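Teichoic acid biosynthesis protein F (Staphylococcus epidermidis, PDB 3L7I) belongs to the teichoic acid biosynthesis proteins and, in its modelled part, pairs two Rossmann-like domains as GT-B enzymes do. Local coordinates at residues 355-360 and 385-390; 389-394 and 403-408; 544-549 and 620-625; 642-647 and 666-671. One frame throughout, in Å; residues are numbered along the deposited sequence.

How the contacts relate
Contacts 1 and 2 pair consecutive strands of the seven-stranded sheet, 354-358 with 384-389 and the latter with 402-405. Contact 1 is fully buried, held by backbone bonds, a CH-pi contact and close apolar packing. Contact 2 shares F389 and K390 with it, continues the pairing to an outermost strand, 402-405, and adds lysine methylenes and a proline round the F389 ring; a probable hydrogen bond from V404 N to W387 O and a salt bridge, E358 to R406, tie the two together. Contact 3, in the other sheet with its centre about 27 Å from that of contact 1, is partly buried and mostly polar. Contact 4 is a sparse surface contact, joined to contact 3 where D643 meets R548 and Y623.

Contact 1 of 4, residues 355-360 and 385-390; sequences IVFESF and YIWSFK
F357 lays its CB over the indole of W387, 3.4 Å from the centroid of the six-membered ring and 20° off its normal, a CH-pi contact between neighbouring strands of a Rossmann-like parallel sheet. Strands 354-358 and 384-389 belong to one beta-alpha-beta crossover, whose helix 367-379 covers the face carrying I355 and Y385. The F357 ring lies nearly parallel to the indole but slid along it, so the two overlap little. With CG anti to the carbonyl carbon (chi1 -65°), this ring runs alongside Y385 and sets CE2 at the tyrosine edge, 3.8 Å from CD1 of Y385; I355 CD1 reaches CE1 of the same tyrosine.

The parallel pairing is regular. I386 N donates to I355 O at 3.0 Å, F357 N to I386 O at 2.9 Å, and S388 N to F357 O at 3.1 Å. On the opposite face V356 CG1 packs against I386 CG2 beneath helix 409-417. Where the strands spread, a water accepts from S359 N and also lies within hydrogen-bonding distance of S388 O. E358, extended beyond CG, also forms a salt bridge with R406, and its OE1 takes the hydroxyl of S388 from above the carboxylate plane, OG to OE1 2.8 Å.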
# COMPACT_ATOMS: atom_id res chain seq x y z
N ILE A 355 -37.90 7.20 6.31
CA ILE A 355 -38.30 6.71 5.00
C ILE A 355 -37.71 7.58 3.86
O ILE A 355 -37.78 8.81 3.93
CB ILE A 355 -39.84 6.71 4.92
CG1 ILE A 355 -40.42 6.04 6.17
CG2 ILE A 355 -40.37 6.03 3.64
CD1 ILE A 355 -41.88 6.38 6.39
N VAL A 356 -37.12 6.95 2.84
CA VAL A 356 -36.66 7.70 1.65
C VAL A 356 -37.58 7.55 0.45
O VAL A 356 -38.09 6.47 0.19
CB VAL A 356 -35.26 7.26 1.13
CG1 VAL A 356 -34.33 8.44 1.01
CG2 VAL A 356 -34.67 6.14 1.97
N PHE A 357 -37.74 8.64 -0.30
CA PHE A 357 -38.52 8.66 -1.53
C PHE A 357 -37.68 9.15 -2.68
O PHE A 357 -36.84 10.04 -2.51
CB PHE A 357 -39.73 9.58 -1.39
CG PHE A 357 -40.71 9.11 -0.37
CD1 PHE A 357 -41.94 8.63 -0.75
CD2 PHE A 357 -40.38 9.12 0.97
CE1 PHE A 357 -42.85 8.18 0.21
CE2 PHE A 357 -41.27 8.68 1.92
CZ PHE A 357 -42.51 8.21 1.54
N GLU A 358 -37.90 8.59 -3.86
CA GLU A 358 -37.24 9.11 -5.04
C GLU A 358 -38.07 8.69 -6.22
O GLU A 358 -38.44 7.54 -6.34
CB GLU A 358 -35.85 8.51 -5.13
CG GLU A 358 -34.92 9.16 -6.12
CD GLU A 358 -33.64 8.32 -6.29
OE1 GLU A 358 -32.50 8.88 -6.28
OE2 GLU A 358 -33.78 7.07 -6.41
N SER A 359 -38.42 9.64 -7.07
CA SER A 359 -39.05 9.25 -8.32
C SER A 359 -38.17 9.58 -9.51
O SER A 359 -37.43 10.55 -9.51
CB SER A 359 -40.43 9.85 -8.50
OG SER A 359 -40.38 11.25 -8.49
N PHE A 360 -38.26 8.70 -10.50
CA PHE A 360 -37.40 8.72 -11.68
C PHE A 360 -35.92 9.04 -11.43
O PHE A 360 -35.33 9.88 -12.09
CB PHE A 360 -38.03 9.62 -12.71
CG PHE A 360 -39.42 9.18 -13.05
CD1 PHE A 360 -39.63 7.95 -13.66
CD2 PHE A 360 -40.51 9.99 -12.73
CE1 PHE A 360 -40.90 7.53 -13.98
CE2 PHE A 360 -41.81 9.58 -13.04
CZ PHE A 360 -42.01 8.35 -13.67
N TYR A 385 -39.17 11.99 7.10
CA TYR A 385 -39.28 11.87 5.65
C TYR A 385 -38.11 12.53 4.92
O TYR A 385 -37.76 13.69 5.18
CB TYR A 385 -40.61 12.41 5.17
CG TYR A 385 -41.78 11.63 5.72
CD1 TYR A 385 -42.23 10.47 5.10
CD2 TYR A 385 -42.44 12.05 6.86
CE1 TYR A 385 -43.30 9.75 5.60
CE2 TYR A 385 -43.52 11.35 7.37
CZ TYR A 385 -43.95 10.19 6.74
OH TYR A 385 -45.02 9.49 7.25
N ILE A 386 -37.49 11.76 4.01
CA ILE A 386 -36.37 12.25 3.22
C ILE A 386 -36.66 12.06 1.73
O ILE A 386 -37.09 10.99 1.31
CB ILE A 386 -35.09 11.51 3.60
CG1 ILE A 386 -34.81 11.73 5.09
CG2 ILE A 386 -33.92 12.03 2.80
CD1 ILE A 386 -33.81 10.76 5.70
N TRP A 387 -36.44 13.11 0.93
CA TRP A 387 -36.49 13.00 -0.54
C TRP A 387 -35.10 13.15 -1.20
O TRP A 387 -34.30 14.01 -0.83
CB TRP A 387 -37.48 14.00 -1.13
CG TRP A 387 -38.89 13.48 -1.23
CD1 TRP A 387 -39.83 13.43 -0.22
CD2 TRP A 387 -39.51 12.93 -2.38
NE1 TRP A 387 -41.00 12.87 -0.69
CE2 TRP A 387 -40.83 12.55 -2.01
CE3 TRP A 387 -39.10 12.72 -3.69
CZ2 TRP A 387 -41.71 11.97 -2.91
CZ3 TRP A 387 -39.98 12.16 -4.58
CH2 TRP A 387 -41.27 11.79 -4.19
N SER A 388 -34.82 12.31 -2.19
CA SER A 388 -33.54 12.37 -2.88
C SER A 388 -33.74 12.93 -4.27
O SER A 388 -34.64 12.49 -4.96
CB SER A 388 -32.96 10.96 -2.94
OG SER A 388 -32.27 10.74 -4.15
N PHE A 389 -32.92 13.91 -4.67
CA PHE A 389 -33.02 14.57 -5.99
C PHE A 389 -31.63 14.72 -6.62
O PHE A 389 -30.63 14.61 -5.93
CB PHE A 389 -33.64 15.98 -5.87
CG PHE A 389 -35.00 15.99 -5.25
CD1 PHE A 389 -36.12 15.71 -6.00
CD2 PHE A 389 -35.15 16.26 -3.90
CE1 PHE A 389 -37.36 15.70 -5.43
CE2 PHE A 389 -36.40 16.24 -3.33
CZ PHE A 389 -37.51 15.96 -4.11
N LYS A 390 -31.56 14.99 -7.92
CA LYS A 390 -30.28 15.30 -8.53
C LYS A 390 -29.93 16.71 -8.14
O LYS A 390 -28.78 17.01 -7.85
CB LYS A 390 -30.32 15.20 -10.04
CG LYS A 390 -30.72 13.85 -10.55
CD LYS A 390 -30.39 13.74 -12.02
CE LYS A 390 -31.45 12.92 -12.78
NZ LYS A 390 -31.58 13.35 -14.23
O HOH W 1 -36.99 12.03 -6.50

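Contact 2 of 4, residues 389-394 and 403-408; sequences FKNPDK and KVKRNS
F389 and K405 form a parallel bridge in which F389 uses both its backbone N and its backbone O: N donates to V404 O at 3.1 Å, and O receives R406 N at 3.0 Å. This pairing ends strand 384-389, and the chain then leaves through a short 3-10 segment at P392 and D393.

One side-chain bond spans the contact. K403 bends at its last torsion (chi4 66°) and brings NZ to within 2.8 Å of P392 O, approaching from above the carbonyl plane; the carboxylate of D393 lies nearby without touching the amine, probably adding some electrostatic favour.

Apolar contacts rest on the lysines' methylenes. K403 CB sits at the edge of the F389 ring, 3.7 Å from CE2, and CD of K403 meets that same carbon. P392 crosses K405 at about a right angle, CG to CB 3.8 Å. The extended K405 chain passes K390 O.

Beyond the strand, K405 to S408 make a type II turn, with K405 O accepting from both N and OG of S408. S408 N-caps helix 409-417; strand, turn and helix thus start the Rossmann-like beta-alpha-beta connection across to strand 418-423, on the far side of 354-358.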
# COMPACT_ATOMS: atom_id res chain seq x y z
N PHE A 389 -32.92 13.91 -4.67
CA PHE A 389 -33.02 14.57 -5.99
C PHE A 389 -31.63 14.72 -6.62
O PHE A 389 -30.63 14.61 -5.93
CB PHE A 389 -33.64 15.98 -5.87
CG PHE A 389 -35.00 15.99 -5.25
CD1 PHE A 389 -36.12 15.71 -6.00
CD2 PHE A 389 -35.15 16.26 -3.90
CE1 PHE A 389 -37.36 15.70 -5.43
CE2 PHE A 389 -36.40 16.24 -3.33
CZ PHE A 389 -37.51 15.96 -4.11
N LYS A 390 -31.56 14.99 -7.92
CA LYS A 390 -30.28 15.30 -8.53
C LYS A 390 -29.93 16.71 -8.14
O LYS A 390 -28.78 17.01 -7.85
CB LYS A 390 -30.32 15.20 -10.04
CG LYS A 390 -30.72 13.85 -10.55
CD LYS A 390 -30.39 13.74 -12.02
CE LYS A 390 -31.45 12.92 -12.78
NZ LYS A 390 -31.58 13.35 -14.23
N ASN A 391 -30.93 17.57 -8.14
CA ASN A 391 -30.74 18.98 -7.83
C ASN A 391 -31.81 19.49 -6.88
O ASN A 391 -32.77 20.10 -7.31
CB ASN A 391 -30.74 19.79 -9.12
CG ASN A 391 -29.57 19.44 -10.02
OD1 ASN A 391 -28.40 19.59 -9.62
ND2 ASN A 391 -29.87 18.96 -11.23
N PRO A 392 -31.63 19.24 -5.58
CA PRO A 392 -32.62 19.54 -4.54
C PRO A 392 -33.08 20.99 -4.48
O PRO A 392 -34.22 21.22 -4.07
CB PRO A 392 -31.89 19.17 -3.26
CG PRO A 392 -30.95 18.10 -3.68
CD PRO A 392 -30.46 18.53 -5.03
N ASP A 393 -32.25 21.95 -4.89
CA ASP A 393 -32.62 23.36 -4.79
C ASP A 393 -33.59 23.78 -5.91
O ASP A 393 -34.13 24.87 -5.88
CB ASP A 393 -31.38 24.26 -4.76
CG ASP A 393 -30.45 23.98 -3.54
OD1 ASP A 393 -30.96 23.91 -2.39
OD2 ASP A 393 -29.22 23.84 -3.73
N LYS A 394 -33.80 22.89 -6.88
CA LYS A 394 -34.73 23.15 -7.99
C LYS A 394 -35.97 22.29 -7.85
O LYS A 394 -36.74 22.15 -8.79
CB LYS A 394 -34.08 22.84 -9.34
CG LYS A 394 -33.24 23.97 -9.92
CD LYS A 394 -32.40 23.46 -11.07
CE LYS A 394 -31.24 24.39 -11.40
NZ LYS A 394 -30.09 23.63 -12.03
N LYS A 403 -34.66 17.32 2.16
CA LYS A 403 -34.17 16.79 0.89
C LYS A 403 -32.64 16.64 0.78
O LYS A 403 -31.90 17.50 1.25
CB LYS A 403 -34.75 17.55 -0.32
CG LYS A 403 -35.28 18.97 -0.10
CD LYS A 403 -36.19 19.34 -1.25
CE LYS A 403 -36.55 20.80 -1.27
NZ LYS A 403 -35.37 21.66 -1.53
N VAL A 404 -32.19 15.54 0.17
CA VAL A 404 -30.76 15.29 -0.05
C VAL A 404 -30.35 15.27 -1.53
O VAL A 404 -31.15 15.00 -2.41
CB VAL A 404 -30.35 13.94 0.51
CG1 VAL A 404 -30.69 13.87 1.97
CG2 VAL A 404 -31.06 12.85 -0.24
N LYS A 405 -29.06 15.53 -1.78
CA LYS A 405 -28.51 15.48 -3.13
C LYS A 405 -27.86 14.10 -3.44
O LYS A 405 -27.19 13.49 -2.60
CB LYS A 405 -27.50 16.62 -3.32
CG LYS A 405 -26.88 16.69 -4.69
CD LYS A 405 -26.17 18.01 -4.93
CE LYS A 405 -25.70 18.12 -6.38
NZ LYS A 405 -24.71 19.22 -6.57
N ARG A 406 -28.04 13.62 -4.66
CA ARG A 406 -27.49 12.32 -4.98
C ARG A 406 -25.98 12.31 -4.83
O ARG A 406 -25.31 13.25 -5.22
CB ARG A 406 -27.86 11.93 -6.40
CG ARG A 406 -28.99 10.98 -6.47
CD ARG A 406 -29.30 10.68 -7.89
NE ARG A 406 -30.09 9.46 -8.00
CZ ARG A 406 -29.78 8.44 -8.79
NH1 ARG A 406 -30.57 7.37 -8.83
NH2 ARG A 406 -28.69 8.51 -9.55
N ASN A 407 -25.45 11.24 -4.25
CA ASN A 407 -24.01 11.07 -4.12
C ASN A 407 -23.33 11.96 -3.12
O ASN A 407 -22.11 12.16 -3.19
CB ASN A 407 -23.34 11.24 -5.46
CG ASN A 407 -23.21 9.94 -6.18
OD1 ASN A 407 -22.13 9.32 -6.15
ND2 ASN A 407 -24.33 9.48 -6.77
N SER A 408 -24.11 12.48 -2.19
CA SER A 408 -23.58 13.32 -1.14
C SER A 408 -23.60 12.54 0.16
O SER A 408 -24.22 11.48 0.26
CB SER A 408 -24.39 14.62 -1.03
OG SER A 408 -25.71 14.33 -0.65

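Contact 3 of 4, residues 544-549 and 620-625; sequences APTWRD and ITDYSS. With SO4 (sulfate ion), chain G.
R548 turns its guanidinium edge to D622 and brings NH1 obliquely to the Y623 ring, the guanidinium and ring planes standing 70° apart. T546 OG1 lies over one guanidinium face, offset toward the rim, and P545 CB is in plane at an edge. The Y623 ring has D622 CB over the centre of one face; it also stacks with Y647, and its hydroxyl goes to D643, which bonds R548 NH1 as well.

The carboxylate of D622 divides its work. OD1 makes the salt bridge, R548 NH2 reaching it at 2.6 Å from well above the carboxylate plane. OD2 is gripped on its syn side by two donors of one residue, T546 N at 3.2 Å and T546 OG1 at 2.7 Å. With chi1 near 44°, D622 CG sits between its own N and carbonyl carbon, which faces the acid toward the 544-549 loop. Further back, A544 N donates to I620 O at 2.7 Å, and T621 OG1 reaches A544 O at 2.8 Å.

A sulfate, probably from the crystallisation liquor, sits at the start of helix 626-630, where its O4 accepts hydrogen bonds from S625 N at 2.6 Å and S624 OG at 3.2 Å; S624 OG also caps V626 N. Strands 539-543 and 618-621 adjoin where the strand order reverses, and their C-terminal ends flank the topological switch point, the crevice in which Rossmann-like folds commonly place binding sites.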
# COMPACT_ATOMS: atom_id res chain seq x y z
N ALA A 544 -49.73 13.00 -26.71
CA ALA A 544 -48.49 12.59 -26.06
C ALA A 544 -47.85 11.40 -26.76
O ALA A 544 -48.06 10.25 -26.38
CB ALA A 544 -48.75 12.28 -24.61
N PRO A 545 -47.06 11.69 -27.80
CA PRO A 545 -46.42 10.70 -28.65
C PRO A 545 -45.12 10.23 -28.03
O PRO A 545 -44.40 11.05 -27.45
CB PRO A 545 -46.08 11.50 -29.91
CG PRO A 545 -46.40 12.95 -29.60
CD PRO A 545 -46.67 13.06 -28.15
N THR A 546 -44.78 8.96 -28.17
CA THR A 546 -43.45 8.55 -27.70
C THR A 546 -42.33 9.13 -28.54
O THR A 546 -42.53 9.53 -29.69
CB THR A 546 -43.27 7.04 -27.69
OG1 THR A 546 -43.87 6.49 -28.87
CG2 THR A 546 -43.87 6.44 -26.44
N TRP A 547 -41.13 9.12 -27.95
CA TRP A 547 -39.93 9.62 -28.59
C TRP A 547 -39.49 8.68 -29.70
O TRP A 547 -39.74 7.47 -29.62
CB TRP A 547 -38.82 9.81 -27.57
CG TRP A 547 -37.47 9.92 -28.18
CD1 TRP A 547 -36.67 8.88 -28.56
CD2 TRP A 547 -36.77 11.11 -28.52
NE1 TRP A 547 -35.51 9.35 -29.10
CE2 TRP A 547 -35.54 10.72 -29.09
CE3 TRP A 547 -37.05 12.47 -28.39
CZ2 TRP A 547 -34.60 11.64 -29.54
CZ3 TRP A 547 -36.12 13.38 -28.84
CH2 TRP A 547 -34.90 12.96 -29.40
N ARG A 548 -38.85 9.24 -30.72
CA ARG A 548 -38.34 8.49 -31.85
C ARG A 548 -36.99 9.02 -32.32
O ARG A 548 -36.88 10.16 -32.79
CB ARG A 548 -39.36 8.53 -33.00
CG ARG A 548 -40.53 7.60 -32.80
CD ARG A 548 -41.68 7.95 -33.70
NE ARG A 548 -42.70 8.72 -33.01
CZ ARG A 548 -43.96 8.32 -32.83
NH1 ARG A 548 -44.36 7.15 -33.29
NH2 ARG A 548 -44.82 9.10 -32.18
N ASP A 549 -35.95 8.20 -32.19
CA ASP A 549 -34.59 8.58 -32.60
C ASP A 549 -34.56 9.03 -34.05
O ASP A 549 -33.82 9.94 -34.42
CB ASP A 549 -33.64 7.40 -32.41
CG ASP A 549 -33.98 6.57 -31.18
OD1 ASP A 549 -35.13 6.09 -31.06
OD2 ASP A 549 -33.08 6.39 -30.33
N ILE A 620 -54.57 11.75 -27.30
CA ILE A 620 -54.01 11.22 -28.55
C ILE A 620 -52.61 10.75 -28.23
O ILE A 620 -51.80 11.50 -27.66
CB ILE A 620 -53.95 12.26 -29.67
CG1 ILE A 620 -55.31 12.91 -29.86
CG2 ILE A 620 -53.48 11.62 -30.97
CD1 ILE A 620 -55.32 13.91 -30.98
N THR A 621 -52.33 9.51 -28.58
CA THR A 621 -51.03 8.94 -28.31
C THR A 621 -50.67 7.94 -29.41
O THR A 621 -51.32 7.92 -30.46
CB THR A 621 -51.02 8.33 -26.92
OG1 THR A 621 -49.68 7.99 -26.57
CG2 THR A 621 -51.91 7.09 -26.87
N ASP A 622 -49.62 7.14 -29.22
CA ASP A 622 -49.31 6.08 -30.18
C ASP A 622 -48.90 4.77 -29.53
O ASP A 622 -49.71 3.85 -29.46
CB ASP A 622 -48.27 6.53 -31.20
CG ASP A 622 -47.14 7.29 -30.58
OD1 ASP A 622 -47.02 8.48 -30.88
OD2 ASP A 622 -46.37 6.70 -29.79
N TYR A 623 -47.65 4.68 -29.06
CA TYR A 623 -47.16 3.50 -28.36
C TYR A 623 -46.72 3.90 -26.97
O TYR A 623 -45.54 4.11 -26.71
CB TYR A 623 -45.95 2.90 -29.10
CG TYR A 623 -46.06 3.08 -30.57
CD1 TYR A 623 -45.19 3.94 -31.24
CD2 TYR A 623 -47.07 2.44 -31.30
CE1 TYR A 623 -45.31 4.13 -32.61
CE2 TYR A 623 -47.20 2.63 -32.66
CZ TYR A 623 -46.32 3.47 -33.32
OH TYR A 623 -46.45 3.66 -34.68
N SER A 624 -47.64 4.03 -26.04
CA SER A 624 -47.23 4.50 -24.74
C SER A 624 -48.05 3.87 -23.66
O SER A 624 -49.25 3.66 -23.80
CB SER A 624 -47.37 6.02 -24.67
OG SER A 624 -47.03 6.47 -23.37
N SER A 625 -47.37 3.58 -22.56
CA SER A 625 -48.01 3.06 -21.37
C SER A 625 -48.98 4.07 -20.74
O SER A 625 -49.71 3.72 -19.81
CB SER A 625 -46.93 2.67 -20.35
OG SER A 625 -47.38 2.86 -19.02
S SO4 G . -43.64 4.05 -22.76
O1 SO4 G . -42.96 5.30 -23.14
O2 SO4 G . -43.77 3.19 -23.94
O3 SO4 G . -42.87 3.34 -21.73
O4 SO4 G . -44.96 4.37 -22.22

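Contact 4 of 4, residues 642-647 and 666-671; sequences YDIDKY and IYTEPY
I644 is the side chain that spans most of this contact, reaching from the loop after strand 637-640 to T668 and I666 at the outer margin of a Rossmann-like parallel sheet. Strand 666-667 is one of the two outermost strands of that six-stranded sheet, weakly bonded, and runs into helix 670-677; the contact therefore closes the loop against the strand-to-helix junction rather than adding to the sheet's core.

From CB, which points at the opposite segment and lies 4.7 Å from T668 CG2, the isoleucine divides into two branches. Its CG2 methyl touches T668 CG2 at 3.7 Å, the two side chains crossing at about a right angle. The longer branch diverges from it: CG1 is anti to the backbone N (chi1 -164°), and the extended chain carries CD1 past the threonine to I666. I644 CG1 itself stays 5.5 Å from I666 CG2, and only the terminal methyl closes the gap. The isoleucine also packs against Y623, and I666 against Y658, so the apolar patch continues beyond the two segments.

Polar groups do little across this interface, and no hydrogen bond joins the segments. Y642 comes closest by backbone, its CA 4.3 Å from that of T668, but its ring leaves the contact to meet F640 and send the hydroxyl to E551. What remains at the junction is CB of Y642, resting 3.6 Å from T668 O, while the I644 CD1 methyl stands 4.2 Å from I666 CG2.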
# COMPACT_ATOMS: atom_id res chain seq x y z
N TYR A 642 -48.36 7.01 -37.23
CA TYR A 642 -47.98 7.39 -38.57
C TYR A 642 -46.80 6.58 -39.09
O TYR A 642 -46.69 6.34 -40.29
CB TYR A 642 -47.69 8.89 -38.66
CG TYR A 642 -46.65 9.41 -37.69
CD1 TYR A 642 -47.03 9.97 -36.46
CD2 TYR A 642 -45.31 9.37 -38.00
CE1 TYR A 642 -46.10 10.45 -35.57
CE2 TYR A 642 -44.35 9.85 -37.12
CZ TYR A 642 -44.75 10.39 -35.90
OH TYR A 642 -43.79 10.87 -35.02
N ASP A 643 -45.94 6.15 -38.19
CA ASP A 643 -44.78 5.35 -38.58
C ASP A 643 -45.01 3.86 -38.34
O ASP A 643 -44.09 3.07 -38.39
CB ASP A 643 -43.51 5.81 -37.87
CG ASP A 643 -43.67 5.88 -36.37
OD1 ASP A 643 -44.78 5.58 -35.86
OD2 ASP A 643 -42.68 6.22 -35.69
N ILE A 644 -46.26 3.50 -38.09
CA ILE A 644 -46.62 2.15 -37.75
C ILE A 644 -46.04 1.06 -38.67
O ILE A 644 -45.98 -0.10 -38.28
CB ILE A 644 -48.14 1.99 -37.70
CG1 ILE A 644 -48.51 0.70 -36.97
CG2 ILE A 644 -48.71 2.06 -39.10
CD1 ILE A 644 -49.98 0.59 -36.66
N ASP A 645 -45.62 1.41 -39.88
CA ASP A 645 -45.01 0.40 -40.75
C ASP A 645 -43.57 0.15 -40.35
O ASP A 645 -43.12 -0.99 -40.25
CB ASP A 645 -45.07 0.83 -42.21
CG ASP A 645 -46.39 1.46 -42.56
OD1 ASP A 645 -47.13 0.87 -43.38
OD2 ASP A 645 -46.70 2.54 -41.99
N LYS A 646 -42.83 1.23 -40.11
CA LYS A 646 -41.48 1.10 -39.60
C LYS A 646 -41.47 0.13 -38.43
O LYS A 646 -40.67 -0.80 -38.40
CB LYS A 646 -40.93 2.46 -39.17
CG LYS A 646 -40.72 3.44 -40.33
CD LYS A 646 -40.14 4.78 -39.86
CE LYS A 646 -38.63 4.69 -39.62
NZ LYS A 646 -38.11 5.93 -38.97
N TYR A 647 -42.38 0.33 -37.48
CA TYR A 647 -42.44 -0.48 -36.25
C TYR A 647 -42.75 -1.97 -36.45
O TYR A 647 -43.68 -2.50 -35.83
CB TYR A 647 -43.46 0.11 -35.27
CG TYR A 647 -42.87 0.86 -34.09
CD1 TYR A 647 -42.12 2.02 -34.27
CD2 TYR A 647 -43.11 0.43 -32.78
CE1 TYR A 647 -41.60 2.72 -33.17
CE2 TYR A 647 -42.60 1.12 -31.69
CZ TYR A 647 -41.85 2.26 -31.88
OH TYR A 647 -41.34 2.94 -30.79
N ILE A 666 -57.06 3.36 -34.86
CA ILE A 666 -55.70 3.72 -35.26
C ILE A 666 -55.74 4.60 -36.50
O ILE A 666 -56.34 4.22 -37.49
CB ILE A 666 -54.83 2.48 -35.60
CG1 ILE A 666 -54.73 1.54 -34.40
CG2 ILE A 666 -53.44 2.93 -36.10
CD1 ILE A 666 -54.09 0.23 -34.70
N TYR A 667 -55.12 5.76 -36.45
CA TYR A 667 -55.04 6.59 -37.64
C TYR A 667 -53.60 6.67 -38.11
O TYR A 667 -52.69 6.82 -37.30
CB TYR A 667 -55.62 7.99 -37.38
CG TYR A 667 -57.13 8.09 -37.49
CD1 TYR A 667 -57.76 8.33 -38.71
CD2 TYR A 667 -57.93 7.95 -36.36
CE1 TYR A 667 -59.13 8.41 -38.80
CE2 TYR A 667 -59.31 8.04 -36.45
CZ TYR A 667 -59.90 8.27 -37.67
OH TYR A 667 -61.27 8.35 -37.74
N THR A 668 -53.36 6.56 -39.40
CA THR A 668 -52.01 6.74 -39.92
C THR A 668 -51.83 8.14 -40.52
O THR A 668 -50.73 8.69 -40.52
CB THR A 668 -51.62 5.62 -40.91
OG1 THR A 668 -52.67 5.42 -41.89
CG2 THR A 668 -51.38 4.32 -40.17
N GLU A 669 -52.91 8.73 -41.01
CA GLU A 669 -52.86 10.12 -41.44
C GLU A 669 -53.58 11.00 -40.41
O GLU A 669 -54.56 10.59 -39.79
CB GLU A 669 -53.46 10.29 -42.86
CG GLU A 669 -54.78 11.09 -42.94
CD GLU A 669 -56.03 10.22 -42.93
OE1 GLU A 669 -56.03 9.16 -42.27
OE2 GLU A 669 -57.03 10.59 -43.59
N PRO A 670 -53.09 12.22 -40.21
CA PRO A 670 -53.70 13.17 -39.26
C PRO A 670 -55.10 13.63 -39.66
O PRO A 670 -55.88 13.99 -38.78
CB PRO A 670 -52.77 14.37 -39.36
CG PRO A 670 -52.20 14.26 -40.76
CD PRO A 670 -51.90 12.81 -40.85
N TYR A 671 -55.43 13.65 -40.95
CA TYR A 671 -56.62 14.36 -41.43
C TYR A 671 -57.96 13.73 -41.13
O TYR A 671 -58.95 14.45 -41.01
CB TYR A 671 -56.47 14.68 -42.91
CG TYR A 671 -55.16 15.36 -43.11
CD1 TYR A 671 -54.97 16.66 -42.66
CD2 TYR A 671 -54.08 14.69 -43.65
CE1 TYR A 671 -53.77 17.30 -42.80
CE2 TYR A 671 -52.86 15.32 -43.79
CZ TYR A 671 -52.71 16.62 -43.36
OH TYR A 671 -51.51 17.27 -43.48